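Local coordinates for protein homoserine kinase (PDB 4P52) that probably phosphorylates the hydroxyl group of homoserine with ATP, as a kinase of the GHMP family, at residues S120-T125 against E151-A156; L219-A224 against Q249-E254. One frame throughout, in Å; residues are numbered along the deposited sequence.

Interaction 1 of 2, residues S120-T125 against E151-A156; sequences SSAAST and EGEFLA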
ATOM      1  N   SER A 120      18.804  12.659 -10.784  1.00 41.05           N
ATOM      2  CA  SER A 120      19.609  13.706 -11.388  1.00 43.71           C
ATOM      3  C   SER A 120      19.053  14.128 -12.739  1.00 38.62           C
ATOM      4  O   SER A 120      18.871  15.325 -13.019  1.00 37.45           O
ATOM      5  CB  SER A 120      21.059  13.245 -11.532  1.00 51.46           C
ATOM      6  OG  SER A 120      21.888  14.339 -11.880  1.00 55.73           O
ATOM      7  N   SER A 121      18.783  13.139 -13.574  1.00 36.36           N
ATOM      8  CA  SER A 121      18.215  13.406 -14.870  1.00 36.26           C
ATOM      9  C   SER A 121      16.826  14.059 -14.747  1.00 33.16           C
ATOM     10  O   SER A 121      16.486  14.966 -15.509  1.00 34.82           O
ATOM     11  CB  SER A 121      18.152  12.117 -15.666  1.00 41.18           C
ATOM     12  OG  SER A 121      18.210  12.451 -17.036  1.00 49.93           O
ATOM     13  N   ALA A 122      16.048  13.617 -13.766  1.00 29.79           N
ATOM     14  CA  ALA A 122      14.714  14.142 -13.537  1.00 29.44           C
ATOM     15  C   ALA A 122      14.742  15.645 -13.218  1.00 29.17           C
ATOM     16  O   ALA A 122      13.942  16.423 -13.769  1.00 29.02           O
ATOM     17  CB  ALA A 122      14.045  13.375 -12.402  1.00 28.19           C
ATOM     18  N   ALA A 123      15.666  16.026 -12.338  1.00 27.02           N
ATOM     19  CA  ALA A 123      15.797  17.389 -11.841  1.00 26.68           C
ATOM     20  C   ALA A 123      16.081  18.352 -12.991  1.00 27.32           C
ATOM     21  O   ALA A 123      15.435  19.398 -13.109  1.00 25.55           O
ATOM     22  CB  ALA A 123      16.887  17.472 -10.771  1.00 25.77           C
ATOM     23  N   SER A 124      17.004  17.962 -13.864  1.00 27.79           N
ATOM     24  CA  SER A 124      17.318  18.751 -15.048  1.00 29.72           C
ATOM     25  C   SER A 124      16.094  18.960 -15.925  1.00 29.89           C
ATOM     26  O   SER A 124      15.810  20.077 -16.393  1.00 30.18           O
ATOM     27  CB  SER A 124      18.391  18.025 -15.846  1.00 34.11           C
ATOM     28  OG  SER A 124      19.643  18.149 -15.187  1.00 39.23           O
ATOM     29  N   THR A 125      15.378  17.865 -16.156  1.00 29.49           N
ATOM     30  CA  THR A 125      14.259  17.843 -17.065  1.00 30.08           C
ATOM     31  C   THR A 125      13.116  18.686 -16.507  1.00 29.83           C
ATOM     32  O   THR A 125      12.504  19.479 -17.245  1.00 31.53           O
ATOM     33  CB  THR A 125      13.784  16.401 -17.251  1.00 32.57           C
ATOM     34  OG1 THR A 125      14.890  15.596 -17.684  1.00 35.48           O
ATOM     35  CG2 THR A 125      12.687  16.334 -18.272  1.00 33.07           C
ATOM     36  N   GLU A 151       8.046  12.318 -21.227  1.00 44.53           N
ATOM     37  CA  GLU A 151       8.462  12.034 -22.621  1.00 50.08           C
ATOM     38  C   GLU A 151       9.937  12.414 -22.857  1.00 49.71           C
ATOM     39  O   GLU A 151      10.687  11.692 -23.534  1.00 48.49           O
ATOM     40  CB  GLU A 151       7.605  12.789 -23.634  1.00 61.17           C
ATOM     41  CG  GLU A 151       6.186  12.278 -23.858  1.00 78.08           C
ATOM     42  CD  GLU A 151       5.269  13.319 -24.540  1.00 96.97           C
ATOM     43  OE1 GLU A 151       5.763  14.268 -25.206  1.00 95.17           O
ATOM     44  OE2 GLU A 151       4.027  13.199 -24.406  1.00105.11           O
ATOM     45  N   GLY A 152      10.347  13.549 -22.290  1.00 48.55           N
ATOM     46  CA  GLY A 152      11.735  13.978 -22.328  1.00 46.15           C
ATOM     47  C   GLY A 152      12.682  12.910 -21.823  1.00 44.48           C
ATOM     48  O   GLY A 152      13.585  12.482 -22.551  1.00 46.24           O
ATOM     49  N   GLU A 153      12.470  12.486 -20.581  1.00 41.86           N
ATOM     50  CA  GLU A 153      13.222  11.392 -19.950  1.00 45.55           C
ATOM     51  C   GLU A 153      13.228  10.096 -20.773  1.00 48.34           C
ATOM     52  O   GLU A 153      14.265   9.439 -20.917  1.00 49.63           O
ATOM     53  CB  GLU A 153      12.587  11.067 -18.611  1.00 50.05           C
ATOM     54  CG  GLU A 153      12.959  11.994 -17.488  1.00 57.24           C
ATOM     55  CD  GLU A 153      14.116  11.444 -16.695  1.00 66.28           C
ATOM     56  OE1 GLU A 153      13.875  10.599 -15.787  1.00 69.29           O
ATOM     57  OE2 GLU A 153      15.257  11.860 -17.002  1.00 67.07           O
ATOM     58  N   PHE A 154      12.051   9.725 -21.272  1.00 48.31           N
ATOM     59  CA  PHE A 154      11.875   8.511 -22.032  1.00 53.37           C
ATOM     60  C   PHE A 154      12.702   8.561 -23.315  1.00 54.01           C
ATOM     61  O   PHE A 154      13.539   7.689 -23.538  1.00 55.06           O
ATOM     62  CB  PHE A 154      10.385   8.254 -22.312  1.00 60.11           C
ATOM     63  CG  PHE A 154      10.110   6.950 -23.016  1.00 68.59           C
ATOM     64  CD1 PHE A 154      10.200   5.731 -22.331  1.00 70.36           C
ATOM     65  CD2 PHE A 154       9.760   6.934 -24.381  1.00 73.97           C
ATOM     66  CE1 PHE A 154       9.954   4.526 -22.991  1.00 73.82           C
ATOM     67  CE2 PHE A 154       9.508   5.732 -25.043  1.00 74.55           C
ATOM     68  CZ  PHE A 154       9.605   4.528 -24.345  1.00 75.86           C
ATOM     69  N   LEU A 155      12.497   9.589 -24.134  1.00 52.35           N
ATOM     70  CA  LEU A 155      13.248   9.728 -25.389  1.00 52.30           C
ATOM     71  C   LEU A 155      14.773   9.838 -25.212  1.00 55.34           C
ATOM     72  O   LEU A 155      15.509   9.380 -26.061  1.00 58.64           O
ATOM     73  CB  LEU A 155      12.717  10.889 -26.237  1.00 50.63           C
ATOM     74  CG  LEU A 155      11.320  10.697 -26.831  1.00 51.94           C
ATOM     75  CD1 LEU A 155      10.700  12.029 -27.234  1.00 52.16           C
ATOM     76  CD2 LEU A 155      11.360   9.739 -28.017  1.00 54.88           C
ATOM     77  N   ALA A 156      15.247  10.424 -24.121  1.00 56.25           N
ATOM     78  CA  ALA A 156      16.690  10.573 -23.903  1.00 57.31           C
ATOM     79  C   ALA A 156      17.366   9.356 -23.265  1.00 59.82           C
ATOM     80  O   ALA A 156      18.332   8.840 -23.799  1.00 61.91           O
ATOM     81  CB  ALA A 156      16.982  11.820 -23.090  1.00 56.77           C
TER

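Interaction 2 of 2, residues L219-A224 against Q249-E254; sequences LSQAVA and QDHIVE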
ATOM      1  N   LEU A 219       5.213 -15.300  -4.410  1.00 26.60           N
ATOM      2  CA  LEU A 219       3.975 -14.620  -4.036  1.00 26.75           C
ATOM      3  C   LEU A 219       4.032 -14.119  -2.591  1.00 27.84           C
ATOM      4  O   LEU A 219       3.746 -12.948  -2.326  1.00 27.06           O
ATOM      5  CB  LEU A 219       2.776 -15.545  -4.238  1.00 26.10           C
ATOM      6  CG  LEU A 219       1.376 -14.937  -4.062  1.00 25.47           C
ATOM      7  CD1 LEU A 219       1.132 -13.658  -4.867  1.00 24.61           C
ATOM      8  CD2 LEU A 219       0.333 -15.998  -4.374  1.00 25.84           C
ATOM      9  N   SER A 220       4.433 -15.003  -1.676  1.00 29.44           N
ATOM     10  CA  SER A 220       4.548 -14.677  -0.253  1.00 31.18           C
ATOM     11  C   SER A 220       5.515 -13.534   0.035  1.00 30.77           C
ATOM     12  O   SER A 220       5.294 -12.791   0.988  1.00 32.51           O
ATOM     13  CB  SER A 220       4.958 -15.902   0.556  1.00 34.58           C
ATOM     14  OG  SER A 220       6.336 -16.166   0.351  1.00 36.52           O
ATOM     15  N   GLN A 221       6.571 -13.391  -0.774  1.00 29.10           N
ATOM     16  CA  GLN A 221       7.447 -12.226  -0.698  1.00 28.22           C
ATOM     17  C   GLN A 221       6.724 -10.972  -1.178  1.00 25.51           C
ATOM     18  O   GLN A 221       6.875  -9.896  -0.586  1.00 24.62           O
ATOM     19  CB  GLN A 221       8.730 -12.410  -1.525  1.00 31.93           C
ATOM     20  CG  GLN A 221       9.843 -13.243  -0.904  1.00 40.43           C
ATOM     21  CD  GLN A 221      10.234 -12.790   0.508  1.00 51.95           C
ATOM     22  OE1 GLN A 221       9.578 -13.151   1.497  1.00 59.48           O
ATOM     23  NE2 GLN A 221      11.314 -12.015   0.609  1.00 51.99           N
ATOM     24  N   ALA A 222       5.964 -11.086  -2.265  1.00 23.94           N
ATOM     25  CA  ALA A 222       5.226  -9.933  -2.757  1.00 23.04           C
ATOM     26  C   ALA A 222       4.190  -9.448  -1.710  1.00 23.43           C
ATOM     27  O   ALA A 222       4.053  -8.243  -1.463  1.00 22.24           O
ATOM     28  CB  ALA A 222       4.567 -10.238  -4.096  1.00 22.91           C
ATOM     29  N   VAL A 223       3.499 -10.404  -1.080  1.00 24.72           N
ATOM     30  CA  VAL A 223       2.475 -10.112  -0.080  1.00 25.70           C
ATOM     31  C   VAL A 223       3.120  -9.384   1.082  1.00 26.89           C
ATOM     32  O   VAL A 223       2.622  -8.340   1.513  1.00 28.13           O
ATOM     33  CB  VAL A 223       1.805 -11.398   0.429  1.00 26.08           C
ATOM     34  CG1 VAL A 223       1.083 -11.167   1.754  1.00 26.15           C
ATOM     35  CG2 VAL A 223       0.861 -11.943  -0.635  1.00 26.53           C
ATOM     36  N   ALA A 224       4.237  -9.923   1.574  1.00 26.22           N
ATOM     37  CA  ALA A 224       4.989  -9.248   2.622  1.00 26.39           C
ATOM     38  C   ALA A 224       5.259  -7.795   2.224  1.00 26.03           C
ATOM     39  O   ALA A 224       5.112  -6.876   3.049  1.00 26.87           O
ATOM     40  CB  ALA A 224       6.290  -9.987   2.913  1.00 25.66           C
ATOM     41  N   GLN A 249      10.625  -1.971   5.603  1.00 38.23           N
ATOM     42  CA  GLN A 249      11.386  -3.197   5.368  1.00 38.70           C
ATOM     43  C   GLN A 249      11.241  -3.484   3.890  1.00 38.17           C
ATOM     44  O   GLN A 249      10.125  -3.449   3.343  1.00 40.74           O
ATOM     45  CB  GLN A 249      10.832  -4.399   6.149  1.00 41.46           C
ATOM     46  CG  GLN A 249      10.690  -4.278   7.657  1.00 49.51           C
ATOM     47  CD  GLN A 249      11.929  -3.701   8.327  1.00 60.23           C
ATOM     48  OE1 GLN A 249      13.062  -4.017   7.953  1.00 62.97           O
ATOM     49  NE2 GLN A 249      11.718  -2.839   9.325  1.00 63.88           N
ATOM     50  N   ASP A 250      12.358  -3.754   3.227  1.00 35.26           N
ATOM     51  CA  ASP A 250      12.315  -4.085   1.824  1.00 33.28           C
ATOM     52  C   ASP A 250      12.932  -5.445   1.679  1.00 32.81           C
ATOM     53  O   ASP A 250      14.114  -5.614   1.904  1.00 32.48           O
ATOM     54  CB  ASP A 250      13.056  -3.028   1.011  1.00 33.73           C
ATOM     55  CG  ASP A 250      13.174  -3.387  -0.476  1.00 37.16           C
ATOM     56  OD1 ASP A 250      12.524  -4.369  -0.967  1.00 38.49           O
ATOM     57  OD2 ASP A 250      13.947  -2.670  -1.156  1.00 35.83           O
ATOM     58  N   HIS A 251      12.129  -6.427   1.313  1.00 36.41           N
ATOM     59  CA  HIS A 251      12.644  -7.792   1.242  1.00 41.25           C
ATOM     60  C   HIS A 251      12.994  -8.268  -0.176  1.00 34.22           C
ATOM     61  O   HIS A 251      13.422  -9.399  -0.368  1.00 34.93           O
ATOM     62  CB  HIS A 251      11.678  -8.751   1.955  1.00 57.69           C
ATOM     63  CG  HIS A 251      11.693  -8.603   3.445  1.00 81.87           C
ATOM     64  ND1 HIS A 251      12.860  -8.387   4.159  1.00 86.04           N
ATOM     65  CD2 HIS A 251      10.690  -8.630   4.355  1.00 92.21           C
ATOM     66  CE1 HIS A 251      12.575  -8.286   5.445  1.00 90.03           C
ATOM     67  NE2 HIS A 251      11.267  -8.431   5.591  1.00103.44           N
ATOM     68  N   ILE A 252      12.840  -7.393  -1.158  1.00 29.81           N
ATOM     69  CA  ILE A 252      13.022  -7.791  -2.540  1.00 28.72           C
ATOM     70  C   ILE A 252      14.183  -7.064  -3.216  1.00 28.46           C
ATOM     71  O   ILE A 252      15.101  -7.713  -3.721  1.00 29.36           O
ATOM     72  CB  ILE A 252      11.717  -7.607  -3.345  1.00 27.30           C
ATOM     73  CG1 ILE A 252      10.703  -8.647  -2.889  1.00 27.65           C
ATOM     74  CG2 ILE A 252      11.963  -7.718  -4.845  1.00 26.42           C
ATOM     75  CD1 ILE A 252       9.279  -8.170  -2.977  1.00 27.55           C
ATOM     76  N   VAL A 253      14.134  -5.735  -3.212  1.00 26.76           N
ATOM     77  CA  VAL A 253      15.017  -4.916  -4.030  1.00 26.18           C
ATOM     78  C   VAL A 253      16.338  -4.653  -3.314  1.00 26.25           C
ATOM     79  O   VAL A 253      17.393  -4.984  -3.830  1.00 27.23           O
ATOM     80  CB  VAL A 253      14.347  -3.579  -4.440  1.00 25.71           C
ATOM     81  CG1 VAL A 253      15.332  -2.661  -5.156  1.00 24.39           C
ATOM     82  CG2 VAL A 253      13.175  -3.858  -5.356  1.00 27.48           C
ATOM     83  N   GLU A 254      16.274  -4.069  -2.127  1.00 26.30           N
ATOM     84  CA  GLU A 254      17.475  -3.790  -1.343  1.00 28.57           C
ATOM     85  C   GLU A 254      18.407  -5.020  -1.160  1.00 28.72           C
ATOM     86  O   GLU A 254      19.594  -4.903  -1.425  1.00 29.29           O
ATOM     87  CB  GLU A 254      17.099  -3.185  -0.003  1.00 31.27           C
ATOM     88  CG  GLU A 254      18.275  -2.813   0.869  1.00 35.85           C
ATOM     89  CD  GLU A 254      17.902  -2.840   2.348  1.00 41.98           C
ATOM     90  OE1 GLU A 254      17.230  -1.880   2.822  1.00 40.96           O
ATOM     91  OE2 GLU A 254      18.284  -3.832   3.028  1.00 44.08           O
TER

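Interaction 1 of 2, residues S120-T125 against E151-A156
S121 and E153 join two helices of the GHMP kinase N-terminal domain, and S121 belongs to the family's glycine-rich phosphate-loop motif, which in relatives wraps the nucleotide phosphates and runs into helix 120-135. The two segments run at 128° to each other with axes 10.1 Å apart. Most of the gap on this side is bridged by E153: more of its surface is buried by the facing segment than that of any other residue here. Its CG is anti to the carbonyl carbon and its chain bends at chi2 (-95°), which brings the carboxylate alongside the first turn of helix 120-135.

The polar link is single. S121 OG donates to E153 OE2 at 3.0 Å, meeting that oxygen nearly along its C-O axis. With an alanine here in place of E153, S121 OG would probably lose this acceptor, and a gap is likely to open between the helices.

A longer polar approach, with no bond assigned, puts A122 N 3.8 Å from E153 OE2. Packing comes from the side chains of T125 and E153, which cross obliquely. A122 and E153 both touch V165 of helix 162-170.

T125 OG1 also hydrogen-bonds T86 and donates to S121 O at 2.8 Å, on the opposite carbonyl face from T125 N.

Interaction 2 of 2, residues L219-A224 against Q249-E254
D250 OD1 is gripped by three donors: I252 N at 3.0 Å, V253 N at 3.1 Å, and the side-chain amide of Q225, which follows directly on segment 219-224. The two backbone amides approach from the same face of the carboxylate, V253 N on the syn side and I252 N from above the plane, tilted 42° out of it. E254 N meets the second oxygen, D250 OD2, also from above, at 2.9 Å. With both oxygens engaged, the carboxylate is held against rotation, which probably helps hold the turn of H251 and I252 in shape where it faces helix 219-237.

Against that turn, the Q221 side chain, bent at chi2, crosses H251 at about a right angle, its amide plane 28° from that of the ring. Q221 NE2 comes within 3.5 Å of H251 CB, but H251 as a whole is poorly ordered, so this part of the contact is less certain.

I252 adds van der Waals packing. Its CG1 is anti to the carbonyl carbon, and its CD1 methyl rests against the Q221 carbonyl, 3.8 Å from Q221 O, and lies 4.4 Å from A222 CA. I217 of strand 216-218 packs on both A222 and I252, while L219 of the second subunit packs on I252, placing the contact beside the dimer interface. The arrangement is that of an Asx turn whose aspartate caps the start of helix 253-257.

Overall arrangement
The two contacts occupy separate parts of the chain: their centres lie 29 Å apart, their nearest atoms about 17 Å, and interaction 1 closes along the sequence before interaction 2 opens. Interaction 1 is the core contact, 11 Å from the centre of the chain, with three of its four touching residues buried and no second subunit in touch; it pairs two helices through one long carboxylate side chain. Interaction 2 sits 23 Å out, partly buried, where helix 219-237 meets a turn rather than another helix and the second subunit adds packing. Buried areas are similar, 160 and 173 Å², yet one clear side-chain hydrogen bond crosses interaction 1, whereas those of D250 in interaction 2 stay within the turn or go to Q225.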